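Local coordinates for protein Ddb_g0293866 (Dictyostelium discoideum, PDB 5LW6) that probably binds ADP-ribose or poly-ADP-ribose through this macrodomain, part of a longer protein that may act as a sensor of DNA damage, at residues N202-H206 and K207-I211; A73-I76 and S77-I81; K129-N132 and S133-E137; F172-V175 and T176-Y180; F60-T63 and S64-F68. One frame throughout, in Å; residues are numbered along the deposited sequence.

Interaction 1. Residues N202-H206 and K207-I211; sequences NSILH and KEYGI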
loop_
_atom_site.group_PDB
_atom_site.type_symbol
_atom_site.label_atom_id
_atom_site.label_comp_id
_atom_site.label_asym_id
_atom_site.label_seq_id
_atom_site.Cartn_x
_atom_site.Cartn_y
_atom_site.Cartn_z
ATOM N N ASN A 202 -1.329 18.603 11.650
ATOM C CA ASN A 202 -1.150 19.818 10.879
ATOM C C ASN A 202 -0.390 19.655 9.570
ATOM O O ASN A 202 -0.232 20.632 8.844
ATOM C CB ASN A 202 -0.475 20.865 11.699
ATOM C CG ASN A 202 -1.331 21.341 12.847
ATOM O OD1 ASN A 202 -0.843 21.405 13.972
ATOM N ND2 ASN A 202 -2.591 21.581 12.612
ATOM N N SER A 203 0.047 18.435 9.267
ATOM C CA SER A 203 0.772 18.102 8.016
ATOM C C SER A 203 -0.093 18.497 6.825
ATOM O O SER A 203 -1.291 18.311 6.833
ATOM C CB SER A 203 1.045 16.602 7.924
ATOM O OG SER A 203 1.640 16.195 6.612
ATOM N N ILE A 204 0.545 18.935 5.737
ATOM C CA ILE A 204 -0.186 19.142 4.474
ATOM C C ILE A 204 -0.913 17.872 4.044
ATOM O O ILE A 204 -1.984 17.896 3.422
ATOM C CB ILE A 204 0.821 19.593 3.368
ATOM C CG1 ILE A 204 0.078 20.044 2.117
ATOM C CG2 ILE A 204 1.785 18.491 3.020
ATOM C CD1 ILE A 204 0.918 20.858 1.212
ATOM N N LEU A 205 -0.342 16.726 4.403
ATOM C CA LEU A 205 -0.921 15.489 3.977
ATOM C C LEU A 205 -2.334 15.364 4.542
ATOM O O LEU A 205 -3.240 14.820 3.890
ATOM C CB LEU A 205 -0.092 14.265 4.367
ATOM C CG LEU A 205 1.151 14.247 3.565
ATOM C CD1 LEU A 205 2.074 13.357 4.340
ATOM C CD2 LEU A 205 1.017 13.816 2.152
ATOM N N HIS A 206 -2.533 15.768 5.781
ATOM C CA HIS A 206 -3.825 15.678 6.421
ATOM C C HIS A 206 -4.756 16.844 6.111
ATOM O O HIS A 206 -5.888 16.689 5.682
ATOM C CB HIS A 206 -3.631 15.563 7.945
ATOM C CG HIS A 206 -4.935 15.430 8.692
ATOM N ND1 HIS A 206 -5.832 14.434 8.428
ATOM C CD2 HIS A 206 -5.520 16.192 9.663
ATOM C CE1 HIS A 206 -6.920 14.579 9.174
ATOM N NE2 HIS A 206 -6.756 15.642 9.941
ATOM N N LYS A 207 -4.248 18.065 6.320
ATOM C CA LYS A 207 -5.036 19.256 6.211
ATOM C C LYS A 207 -5.456 19.588 4.811
ATOM O O LYS A 207 -6.599 20.024 4.593
ATOM C CB LYS A 207 -4.267 20.427 6.802
ATOM C CG LYS A 207 -4.218 20.404 8.322
ATOM C CD LYS A 207 -5.599 20.673 8.953
ATOM C CE LYS A 207 -5.480 20.907 10.456
ATOM N NZ LYS A 207 -6.792 20.650 11.144
ATOM N N GLU A 208 -4.552 19.451 3.872
ATOM C CA GLU A 208 -4.827 19.765 2.480
ATOM C C GLU A 208 -5.165 18.555 1.646
ATOM O O GLU A 208 -6.043 18.598 0.786
ATOM C CB GLU A 208 -3.658 20.475 1.837
ATOM C CG GLU A 208 -3.639 21.980 2.116
ATOM C CD GLU A 208 -3.614 22.292 3.584
ATOM O OE1 GLU A 208 -2.558 21.978 4.236
ATOM O OE2 GLU A 208 -4.683 22.774 4.072
ATOM N N TYR A 209 -4.485 17.471 1.871
ATOM C CA TYR A 209 -4.656 16.328 0.939
ATOM C C TYR A 209 -5.569 15.221 1.503
ATOM O O TYR A 209 -5.855 14.239 0.841
ATOM C CB TYR A 209 -3.315 15.759 0.547
ATOM C CG TYR A 209 -2.412 16.682 -0.239
ATOM C CD1 TYR A 209 -2.933 17.621 -1.153
ATOM C CD2 TYR A 209 -1.040 16.688 -0.011
ATOM C CE1 TYR A 209 -2.070 18.470 -1.839
ATOM C CE2 TYR A 209 -0.187 17.542 -0.685
ATOM C CZ TYR A 209 -0.711 18.449 -1.590
ATOM O OH TYR A 209 0.104 19.220 -2.318
ATOM N N GLY A 210 -6.111 15.458 2.657
ATOM C CA GLY A 210 -7.189 14.642 3.210
ATOM C C GLY A 210 -6.825 13.259 3.659
ATOM O O GLY A 210 -7.736 12.388 3.858
ATOM N N ILE A 211 -5.553 13.048 3.919
ATOM C CA ILE A 211 -5.040 11.732 4.373
ATOM C C ILE A 211 -5.196 11.642 5.857
ATOM O O ILE A 211 -4.684 12.527 6.622
ATOM C CB ILE A 211 -3.572 11.490 3.928
ATOM C CG1 ILE A 211 -3.461 11.358 2.385
ATOM C CG2 ILE A 211 -3.036 10.248 4.616
ATOM C CD1 ILE A 211 -2.086 11.633 1.774
#

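Interaction 2. Residues A73-I76 and S77-I81; sequences ATEI and SANAI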
loop_
_atom_site.group_PDB
_atom_site.type_symbol
_atom_site.label_atom_id
_atom_site.label_comp_id
_atom_site.label_asym_id
_atom_site.label_seq_id
_atom_site.Cartn_x
_atom_site.Cartn_y
_atom_site.Cartn_z
ATOM N N ALA A 73 4.179 -10.416 -9.644
ATOM C CA ALA A 73 3.541 -9.312 -8.883
ATOM C C ALA A 73 2.217 -8.907 -9.480
ATOM O O ALA A 73 1.304 -8.508 -8.794
ATOM C CB ALA A 73 4.436 -8.097 -8.805
ATOM N N THR A 74 2.111 -8.941 -10.774
ATOM C CA THR A 74 0.850 -8.574 -11.422
ATOM C C THR A 74 -0.226 -9.564 -11.101
ATOM O O THR A 74 -1.339 -9.194 -10.762
ATOM C CB THR A 74 1.043 -8.467 -12.951
ATOM O OG1 THR A 74 2.022 -7.452 -13.208
ATOM C CG2 THR A 74 -0.303 -8.196 -13.674
ATOM N N GLU A 75 0.090 -10.858 -11.195
ATOM C CA GLU A 75 -0.918 -11.884 -10.939
ATOM C C GLU A 75 -1.372 -11.817 -9.468
ATOM O O GLU A 75 -2.581 -11.921 -9.145
ATOM C CB GLU A 75 -0.329 -13.273 -11.293
ATOM C CG GLU A 75 -0.482 -14.377 -10.261
ATOM C CD GLU A 75 0.502 -15.483 -10.552
ATOM O OE1 GLU A 75 0.696 -15.808 -11.779
ATOM O OE2 GLU A 75 1.074 -16.011 -9.566
ATOM N N ILE A 76 -0.418 -11.668 -8.563
ATOM C CA ILE A 76 -0.734 -11.646 -7.136
ATOM C C ILE A 76 -1.566 -10.402 -6.804
ATOM O O ILE A 76 -2.594 -10.524 -6.180
ATOM C CB ILE A 76 0.531 -11.693 -6.295
ATOM C CG1 ILE A 76 1.133 -13.073 -6.345
ATOM C CG2 ILE A 76 0.278 -11.308 -4.827
ATOM C CD1 ILE A 76 2.575 -13.080 -5.948
ATOM N N SER A 77 -1.132 -9.233 -7.262
ATOM C CA SER A 77 -1.790 -7.994 -7.040
ATOM C C SER A 77 -3.234 -8.084 -7.570
ATOM O O SER A 77 -4.212 -7.756 -6.884
ATOM C CB SER A 77 -1.043 -6.878 -7.886
ATOM O OG SER A 77 -1.668 -5.675 -7.668
ATOM N N ALA A 78 -3.370 -8.459 -8.837
ATOM C CA ALA A 78 -4.702 -8.462 -9.487
ATOM C C ALA A 78 -5.636 -9.422 -8.773
ATOM O O ALA A 78 -6.808 -9.130 -8.539
ATOM C CB ALA A 78 -4.632 -8.870 -10.947
ATOM N N ASN A 79 -5.115 -10.608 -8.467
ATOM C CA ASN A 79 -5.919 -11.583 -7.812
ATOM C C ASN A 79 -6.343 -11.125 -6.385
ATOM O O ASN A 79 -7.486 -11.339 -5.974
ATOM C CB ASN A 79 -5.226 -12.971 -7.828
ATOM C CG ASN A 79 -5.453 -13.740 -9.177
ATOM O OD1 ASN A 79 -4.683 -14.656 -9.504
ATOM N ND2 ASN A 79 -6.481 -13.377 -9.961
ATOM N N ALA A 80 -5.438 -10.524 -5.609
ATOM C CA ALA A 80 -5.721 -10.105 -4.273
ATOM C C ALA A 80 -6.776 -8.974 -4.314
ATOM O O ALA A 80 -7.696 -8.914 -3.489
ATOM C CB ALA A 80 -4.473 -9.621 -3.562
ATOM N N ILE A 81 -6.632 -8.087 -5.298
ATOM C CA ILE A 81 -7.503 -6.947 -5.423
ATOM C C ILE A 81 -8.915 -7.443 -5.737
ATOM O O ILE A 81 -9.918 -6.970 -5.171
ATOM C CB ILE A 81 -6.994 -5.927 -6.494
ATOM C CG1 ILE A 81 -5.784 -5.124 -5.906
ATOM C CG2 ILE A 81 -8.084 -4.913 -6.918
ATOM C CD1 ILE A 81 -4.902 -4.450 -6.947
#

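Interaction 3. Residues K129-N132 and S133-E137; sequences KIEN and SNSLE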
loop_
_atom_site.group_PDB
_atom_site.type_symbol
_atom_site.label_atom_id
_atom_site.label_comp_id
_atom_site.label_asym_id
_atom_site.label_seq_id
_atom_site.Cartn_x
_atom_site.Cartn_y
_atom_site.Cartn_z
ATOM N N LYS A 129 -0.766 6.385 -12.951
ATOM C CA LYS A 129 0.645 6.425 -13.339
ATOM C C LYS A 129 1.318 7.569 -12.622
ATOM O O LYS A 129 0.760 8.672 -12.624
ATOM C CB LYS A 129 0.722 6.637 -14.863
ATOM C CG LYS A 129 2.150 6.624 -15.416
ATOM C CD LYS A 129 2.210 6.685 -16.941
ATOM C CE LYS A 129 1.756 8.013 -17.501
ATOM N NZ LYS A 129 1.789 7.926 -18.991
ATOM N N ILE A 130 2.434 7.325 -11.941
ATOM C CA ILE A 130 3.210 8.373 -11.320
ATOM C C ILE A 130 4.619 8.338 -11.904
ATOM O O ILE A 130 5.084 7.279 -12.350
ATOM C CB ILE A 130 3.186 8.246 -9.762
ATOM C CG1 ILE A 130 3.799 6.909 -9.281
ATOM C CG2 ILE A 130 1.734 8.408 -9.276
ATOM C CD1 ILE A 130 4.253 6.887 -7.838
ATOM N N GLU A 131 5.318 9.471 -11.912
ATOM C CA GLU A 131 6.608 9.502 -12.552
ATOM C C GLU A 131 7.640 8.639 -11.840
ATOM O O GLU A 131 8.363 7.892 -12.490
ATOM C CB GLU A 131 7.076 10.955 -12.660
ATOM C CG GLU A 131 8.497 11.109 -13.149
ATOM C CD GLU A 131 8.628 10.874 -14.644
ATOM O OE1 GLU A 131 7.592 10.983 -15.360
ATOM O OE2 GLU A 131 9.779 10.614 -15.084
ATOM N N ASN A 132 7.704 8.754 -10.520
ATOM C CA ASN A 132 8.661 7.981 -9.667
ATOM C C ASN A 132 8.181 7.966 -8.261
ATOM O O ASN A 132 7.179 8.615 -7.962
ATOM C CB ASN A 132 10.071 8.536 -9.692
ATOM C CG ASN A 132 10.160 9.962 -9.230
ATOM O OD1 ASN A 132 9.965 10.269 -8.064
ATOM N ND2 ASN A 132 10.385 10.867 -10.185
ATOM N N SER A 133 8.832 7.207 -7.384
ATOM C CA SER A 133 8.283 7.019 -6.038
ATOM C C SER A 133 8.207 8.300 -5.195
ATOM O O SER A 133 7.519 8.329 -4.170
ATOM C CB SER A 133 9.123 5.954 -5.263
ATOM O OG SER A 133 10.387 6.491 -4.925
ATOM N N ASN A 134 8.902 9.360 -5.620
ATOM C CA ASN A 134 8.876 10.616 -4.848
ATOM C C ASN A 134 8.066 11.727 -5.522
ATOM O O ASN A 134 8.100 12.823 -5.054
ATOM C CB ASN A 134 10.300 11.087 -4.535
ATOM C CG ASN A 134 10.956 10.209 -3.462
ATOM O OD1 ASN A 134 11.978 9.571 -3.705
ATOM N ND2 ASN A 134 10.373 10.158 -2.347
ATOM N N SER A 135 7.313 11.401 -6.558
ATOM C CA SER A 135 6.576 12.425 -7.299
ATOM C C SER A 135 5.506 13.089 -6.489
ATOM O O SER A 135 4.771 12.414 -5.817
ATOM C CB SER A 135 5.820 11.833 -8.525
ATOM O OG SER A 135 6.743 11.443 -9.495
ATOM N N LEU A 136 5.327 14.410 -6.671
ATOM C CA LEU A 136 4.306 15.077 -5.896
ATOM C C LEU A 136 2.900 14.748 -6.284
ATOM O O LEU A 136 1.953 14.927 -5.465
ATOM C CB LEU A 136 4.505 16.611 -5.878
ATOM C CG LEU A 136 5.584 17.076 -4.895
ATOM C CD1 LEU A 136 5.820 18.572 -5.058
ATOM C CD2 LEU A 136 5.197 16.813 -3.451
ATOM N N GLU A 137 2.708 14.302 -7.531
ATOM C CA GLU A 137 1.359 13.987 -8.039
ATOM C C GLU A 137 0.677 12.870 -7.280
ATOM O O GLU A 137 -0.498 12.702 -7.339
ATOM C CB GLU A 137 1.474 13.599 -9.529
ATOM C CG GLU A 137 2.377 12.348 -9.680
ATOM C CD GLU A 137 2.616 11.844 -11.103
ATOM O OE1 GLU A 137 1.584 11.502 -11.804
ATOM O OE2 GLU A 137 3.823 11.735 -11.485
#

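Interaction 4. Residues F172-V175 and T176-Y180; sequences FEKV and TKNLY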
loop_
_atom_site.group_PDB
_atom_site.type_symbol
_atom_site.label_atom_id
_atom_site.label_comp_id
_atom_site.label_asym_id
_atom_site.label_seq_id
_atom_site.Cartn_x
_atom_site.Cartn_y
_atom_site.Cartn_z
ATOM N N PHE A 172 7.371 11.888 12.647
ATOM C CA PHE A 172 6.673 10.690 12.226
ATOM C C PHE A 172 7.423 9.423 12.732
ATOM O O PHE A 172 6.779 8.447 13.134
ATOM C CB PHE A 172 6.531 10.685 10.737
ATOM C CG PHE A 172 5.611 9.599 10.218
ATOM C CD1 PHE A 172 4.251 9.688 10.360
ATOM C CD2 PHE A 172 6.115 8.505 9.484
ATOM C CE1 PHE A 172 3.412 8.679 9.909
ATOM C CE2 PHE A 172 5.296 7.509 9.052
ATOM C CZ PHE A 172 3.936 7.612 9.230
ATOM N N GLU A 173 8.721 9.450 12.701
ATOM C CA GLU A 173 9.523 8.298 13.120
ATOM C C GLU A 173 9.374 7.998 14.603
ATOM O O GLU A 173 9.333 6.836 14.993
ATOM C CB GLU A 173 10.957 8.511 12.748
ATOM C CG GLU A 173 11.204 8.360 11.246
ATOM C CD GLU A 173 12.686 8.293 10.885
ATOM O OE1 GLU A 173 13.556 8.541 11.794
ATOM O OE2 GLU A 173 13.036 7.986 9.723
ATOM N N LYS A 174 9.275 9.045 15.389
ATOM C CA LYS A 174 8.990 8.955 16.799
ATOM C C LYS A 174 7.619 8.372 17.112
ATOM O O LYS A 174 7.526 7.469 17.919
ATOM C CB LYS A 174 9.143 10.308 17.448
ATOM C CG LYS A 174 9.022 10.286 18.964
ATOM C CD LYS A 174 8.764 11.673 19.489
ATOM C CE LYS A 174 10.079 12.315 19.851
ATOM N NZ LYS A 174 9.847 13.738 20.214
ATOM N N VAL A 175 6.577 8.873 16.448
ATOM C CA VAL A 175 5.287 8.315 16.557
ATOM C C VAL A 175 5.290 6.833 16.116
ATOM O O VAL A 175 4.663 6.031 16.783
ATOM C CB VAL A 175 4.262 9.099 15.725
ATOM C CG1 VAL A 175 2.985 8.336 15.691
ATOM C CG2 VAL A 175 4.031 10.487 16.324
ATOM N N THR A 176 5.989 6.498 15.032
ATOM C CA THR A 176 6.035 5.125 14.517
ATOM C C THR A 176 6.634 4.169 15.567
ATOM O O THR A 176 6.036 3.142 15.867
ATOM C CB THR A 176 6.804 5.081 13.216
ATOM O OG1 THR A 176 6.150 5.977 12.262
ATOM C CG2 THR A 176 6.882 3.655 12.659
ATOM N N LYS A 177 7.759 4.605 16.121
ATOM C CA LYS A 177 8.529 3.836 17.151
ATOM C C LYS A 177 7.679 3.669 18.441
ATOM O O LYS A 177 7.708 2.645 19.089
ATOM C CB LYS A 177 9.867 4.570 17.356
ATOM C CG LYS A 177 11.109 3.897 18.004
ATOM C CD LYS A 177 11.462 2.424 17.629
ATOM C CE LYS A 177 12.143 1.682 18.795
ATOM N NZ LYS A 177 11.588 2.026 20.156
ATOM N N ASN A 178 6.887 4.652 18.788
ATOM C CA ASN A 178 5.979 4.539 19.919
ATOM C C ASN A 178 4.889 3.572 19.702
ATOM O O ASN A 178 4.543 2.783 20.582
ATOM C CB ASN A 178 5.438 5.897 20.341
ATOM C CG ASN A 178 6.444 6.663 21.138
ATOM O OD1 ASN A 178 7.313 6.070 21.819
ATOM N ND2 ASN A 178 6.347 7.981 21.095
ATOM N N LEU A 179 4.410 3.499 18.477
ATOM C CA LEU A 179 3.372 2.556 18.232
ATOM C C LEU A 179 3.864 1.089 18.021
ATOM O O LEU A 179 3.110 0.147 18.289
ATOM C CB LEU A 179 2.541 3.025 16.992
ATOM C CG LEU A 179 1.575 4.198 17.155
ATOM C CD1 LEU A 179 1.038 4.514 15.750
ATOM C CD2 LEU A 179 0.427 3.916 18.119
ATOM N N TYR A 180 5.050 0.939 17.447
ATOM C CA TYR A 180 5.600 -0.328 17.016
ATOM C C TYR A 180 7.008 -0.450 17.486
ATOM O O TYR A 180 7.971 -0.355 16.715
ATOM C CB TYR A 180 5.557 -0.415 15.475
ATOM C CG TYR A 180 4.150 -0.207 14.961
ATOM C CD1 TYR A 180 3.129 -1.123 15.244
ATOM C CD2 TYR A 180 3.846 0.905 14.195
ATOM C CE1 TYR A 180 1.817 -0.949 14.756
ATOM C CE2 TYR A 180 2.518 1.100 13.695
ATOM C CZ TYR A 180 1.518 0.190 14.019
ATOM O OH TYR A 180 0.214 0.353 13.593
HETATM O O HOH W 1 9.564 6.982 19.821
#

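Interaction 5. Residues F60-T63 and S64-F68; sequences FIST and STFGF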
loop_
_atom_site.group_PDB
_atom_site.type_symbol
_atom_site.label_atom_id
_atom_site.label_comp_id
_atom_site.label_asym_id
_atom_site.label_seq_id
_atom_site.Cartn_x
_atom_site.Cartn_y
_atom_site.Cartn_z
ATOM N N PHE A 60 2.153 -0.446 -6.264
ATOM C CA PHE A 60 2.223 -1.766 -6.891
ATOM C C PHE A 60 3.351 -2.501 -6.173
ATOM O O PHE A 60 4.545 -2.384 -6.509
ATOM C CB PHE A 60 2.450 -1.553 -8.373
ATOM C CG PHE A 60 2.402 -2.776 -9.237
ATOM C CD1 PHE A 60 1.827 -3.955 -8.812
ATOM C CD2 PHE A 60 2.851 -2.692 -10.599
ATOM C CE1 PHE A 60 1.711 -5.047 -9.646
ATOM C CE2 PHE A 60 2.757 -3.829 -11.433
ATOM C CZ PHE A 60 2.210 -5.000 -10.953
ATOM N N ILE A 61 2.955 -3.183 -5.104
ATOM C CA ILE A 61 3.898 -3.566 -4.053
ATOM C C ILE A 61 5.080 -4.340 -4.613
ATOM O O ILE A 61 4.882 -5.290 -5.375
ATOM C CB ILE A 61 3.172 -4.329 -2.923
ATOM C CG1 ILE A 61 1.921 -3.524 -2.452
ATOM C CG2 ILE A 61 4.171 -4.779 -1.874
ATOM C CD1 ILE A 61 1.182 -4.250 -1.342
ATOM N N SER A 62 6.273 -3.855 -4.259
ATOM C CA SER A 62 7.604 -4.500 -4.502
ATOM C C SER A 62 8.098 -4.411 -5.933
ATOM O O SER A 62 9.141 -4.968 -6.239
ATOM C CB SER A 62 7.571 -5.949 -4.048
ATOM O OG SER A 62 7.437 -5.946 -2.629
ATOM N N THR A 63 7.398 -3.721 -6.812
ATOM C CA THR A 63 7.730 -3.759 -8.220
ATOM C C THR A 63 8.779 -2.803 -8.653
ATOM O O THR A 63 9.328 -2.928 -9.755
ATOM C CB THR A 63 6.530 -3.530 -9.151
ATOM O OG1 THR A 63 5.916 -2.286 -8.927
ATOM C CG2 THR A 63 5.514 -4.634 -8.950
ATOM N N SER A 64 9.075 -1.798 -7.933
ATOM C CA SER A 64 10.110 -1.006 -8.697
ATOM C C SER A 64 11.465 -1.210 -8.071
ATOM O O SER A 64 12.178 -2.207 -8.394
ATOM C CB SER A 64 9.691 0.437 -8.869
ATOM O OG SER A 64 8.926 0.815 -7.745
ATOM N N THR A 65 11.784 -0.390 -7.081
ATOM C CA THR A 65 13.057 -0.546 -6.397
ATOM C C THR A 65 13.331 -1.940 -5.844
ATOM O O THR A 65 14.460 -2.419 -5.930
ATOM C CB THR A 65 13.123 0.509 -5.245
ATOM O OG1 THR A 65 13.049 1.812 -5.832
ATOM C CG2 THR A 65 14.353 0.405 -4.438
ATOM N N PHE A 66 12.305 -2.583 -5.223
ATOM C CA PHE A 66 12.457 -3.962 -4.680
ATOM C C PHE A 66 12.641 -5.068 -5.692
ATOM O O PHE A 66 12.994 -6.235 -5.359
ATOM C CB PHE A 66 11.289 -4.280 -3.738
ATOM C CG PHE A 66 11.428 -3.628 -2.372
ATOM C CD1 PHE A 66 12.375 -2.657 -2.128
ATOM C CD2 PHE A 66 10.550 -3.949 -1.349
ATOM C CE1 PHE A 66 12.471 -2.028 -0.882
ATOM C CE2 PHE A 66 10.614 -3.306 -0.103
ATOM C CZ PHE A 66 11.578 -2.332 0.138
ATOM N N GLY A 67 12.335 -4.768 -6.930
ATOM C CA GLY A 67 12.667 -5.680 -7.963
ATOM C C GLY A 67 11.898 -6.970 -8.033
ATOM O O GLY A 67 12.371 -7.934 -8.631
ATOM N N PHE A 68 10.657 -7.000 -7.556
ATOM C CA PHE A 68 9.914 -8.231 -7.583
ATOM C C PHE A 68 9.562 -8.511 -9.028
ATOM O O PHE A 68 9.290 -7.596 -9.785
ATOM C CB PHE A 68 8.632 -8.130 -6.777
ATOM C CG PHE A 68 8.115 -9.433 -6.291
ATOM C CD1 PHE A 68 7.353 -10.216 -7.093
ATOM C CD2 PHE A 68 8.398 -9.900 -4.998
ATOM C CE1 PHE A 68 6.898 -11.441 -6.628
ATOM C CE2 PHE A 68 7.876 -11.081 -4.520
ATOM C CZ PHE A 68 7.130 -11.866 -5.338
HETATM O O HOH W 2 10.403 -5.028 -10.265
#

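Interaction 1. Residues N202-H206 and K207-I211
His206 reaches forward with its imidazole to Ile211, tying the short helix 204-207 to the chain that leaves it. At the start of this helix stands a serine N-cap, Ser203, whose OG accepts from Leu205 N at 3.0 Å and is also hydrogen-bonded to Met166 O of helix 161-167. Its carbonyl is used as well: Lys207 N donates almost straight to Ser203 O. Further on the turns widen. Ile204 O takes two donors, Glu208 N and Tyr209 N, each at 3.0 Å, the latter an i to i+5 bond of pi-helical type, while Leu205 O is met by Ile211 N at 2.9 Å, past Gly210, whose positive phi turns the backbone out of the helix. Gly210 N makes a weak bond to His206 O. With CG opposite the backbone N (chi1 -179°), the His206 ring swings toward the exit, and ND1 donates to Ile211 O at 2.9 Å; the acceptor lies in the ring plane, but ND1 sits 41° out of the carbonyl plane. A phenylalanine in place of His206 would probably leave Ile211 O without its side-chain donor and give the departing chain more freedom to move. On the other flank the Tyr209 ring crosses Ile204, whose CG1 makes an off-centre CH-pi contact, 4.2 Å from the ring centroid, and Leu205 CD2 lies 3.8 Å from Ile211 CD1.

Interaction 2. Residues A73-I76 and S77-I81
Helix 70-87, the connecting helix of a beta-alpha-beta crossover between the parallel strands 55-59 and 95-101, brings Ala73-Ile76 and Ser77-Ile81 together through successive i to i+4 bonds. Ser77 N donates to Ala73 O at 3.0 Å, and Ala78 N to Thr74 O, Asn79 N to Glu75 O and Ala80 N to Ile76 O each follow at 2.9 Å. The side chains add little across these turns beyond their first carbons, which press on the same carbonyls: Ser77 CB lies 3.0 Å from Ala73 O, and Asn79 CB 3.1 Å from Glu75 O. Asn79 folds back along the helix, CG opposite its own carbonyl carbon (chi1 -82°), and Asn79 CG comes within 3.4 Å of Glu75 O. Ser77 does otherwise. Its OG stands opposite the backbone N (chi1 -180°), pointing away from the preceding turn, and makes a weak hydrogen bond with Tyr245 OH of helix 237-253. Thr74, by contrast, turns its OG1 to Ile70 O, one turn back in its own helix. Ile76 packs on Leu241 and Leu242, and Ala80 on Tyr245, of helix 237-253, whereas Ala78 touches His116 of helix 107-116. The four backbone bonds satisfy the carbonyls of Ala73 to Ile76 and the N-H groups of Ser77 to Ala80 within the helix, and the short alanine and serine side chains probably let the flanking helices come close to its backbone.

Interaction 3. Residues K129-N132 and S133-E137
Glu137 stretches back to Ile130 and Glu131, its carboxylate lying alongside the backbone where strand 125-130 ends. OE2 accepts from Glu131 N at 2.7 Å, and the N-H comes from above the carboxylate plane, 46° out of it. CG leaves CB between the backbone N and the carbonyl carbon (chi1 61°), and the chain then runs extended, its methylene passing obliquely across Ile130, with Glu137 CG 4.0 Å from Ile130 CG2. Glu131 turns its own carboxylate elsewhere, to a salt bridge with Lys102. Next to it comes Ser135, directed at the strand end: its OG accepts from Asn132 N at 3.0 Å and lies 3.2 Å from Glu131 CB. The chain reverses here through a type I beta turn, Asn132 to Ser135, which follows an outermost strand of the macrodomain sheet and is closed by Ser135 N donating to Asn132 O at 3.1 Å. Asn132 reinforces it with an Asx turn. Its side-chain carbonyl bends over the turn, and Asn134 N meets OD1 at 2.8 Å, in the carbonyl plane and on a lone pair. Ser133 points outward from the turn, OG bonding to Gln159 O.

Interaction 4. Residues F172-V175 and T176-Y180
Thr176 grips Phe172 O with two donors. Its OG1 donates at 2.7 Å and its backbone N at 2.8 Å, and the two arrive from opposite faces of the carbonyl plane, the hydroxyl lying 40° out of it. A chi1 of -58° places OG1 beside the backbone N, over the preceding turn, where it can reach this oxygen. The same hydroxyl sits over one face of the Phe172 ring, 3.6 Å above the plane and shifted toward the rim; its nearest ring atom is CE2. A valine in place of Thr176 would probably keep much of the bulk but leave Phe172 O with a single donor from this residue and put a methyl, not a polar atom, against the ring. Further along helix 169-179 the regular i to i+4 pattern continues, as Lys177 N donates to Glu173 O and Leu179 N to Val175 O. Lys174 O accepts from Asn178 N at 3.0 Å and from a water at 2.8 Å; that water also donates weakly to Asn178 OD1. This helix packs on the macrodomain sheet near one edge: Phe172, Val175, Thr176 and Leu179 all touch Ile192 of the outermost strand 189-193, Phe172 and Thr176 also meet Val214 and Leu216, respectively, of the next strand, and Phe172 meets Tyr164 edge-to-face. Val175 CG1 and Leu179 CD1, one turn apart, pack loosely at 4.3 Å.

Interaction 5. Residues F60-T63 and S64-F68
Ser62 is tucked against the returning chain of Ser64-Phe68, and every heavy atom of its side chain has a neighbour there. CB rests 3.7 Å from Phe68 CB and 4.1 Å from Phe66 CB, near the stems of two phenylalanines whose rings lead away from it. With a chi1 of -67°, OG lies opposite the carbonyl carbon and comes to the edge of the Phe66 ring, 3.9 Å from CD2, near the ring plane; its hydrogen bond goes to Val220 O. The backbone closes the loop, for Phe68 N donates to Ser62 O at 2.9 Å, with an N-H...O angle of 164°. Two beta turns shape what this bond joins: a type II turn from Phe60 to Thr63, in which Ser62 takes a positive phi, and a type I turn from Ser64 to Gly67. The first is doubly closed. Phe60 O accepts both Thr63 N and Thr63 OG1, the hydroxyl at 2.8 Å, and Thr63 CG2 lies 3.5 Å above the centre of the Phe60 ring. Ser62 N is held by Glu149 OE2. The whole segment is the loop from strand 55-59 to helix 70-87 in a beta-alpha-beta unit: Phe60 packs between that helix and Met98 and Val100 of strand 95-101, while Ile61, Ser62 and Phe68 lean on Leu241 of helix 237-253.

How the interactions relate
Interactions 5 and 2 are consecutive parts of one crossover and touch directly: Phe60 CZ lies 3.3 Å from Thr74 OG1, and Thr63 CG2 is 3.6 Å from Ala73 CB. Interaction 3 follows a parallel strand of the same sheet and comes within about 5 Å of interaction 5 at their nearest atoms. In macrodomains the ADP-ribose cleft lies at the C-terminal ends of the central parallel strands, so residues 60-68, just after such a strand, probably border it. Interactions 1 and 4, about 7 Å apart at their nearest atoms, lie far across the domain, their centres each 30 Å from that of interaction 2.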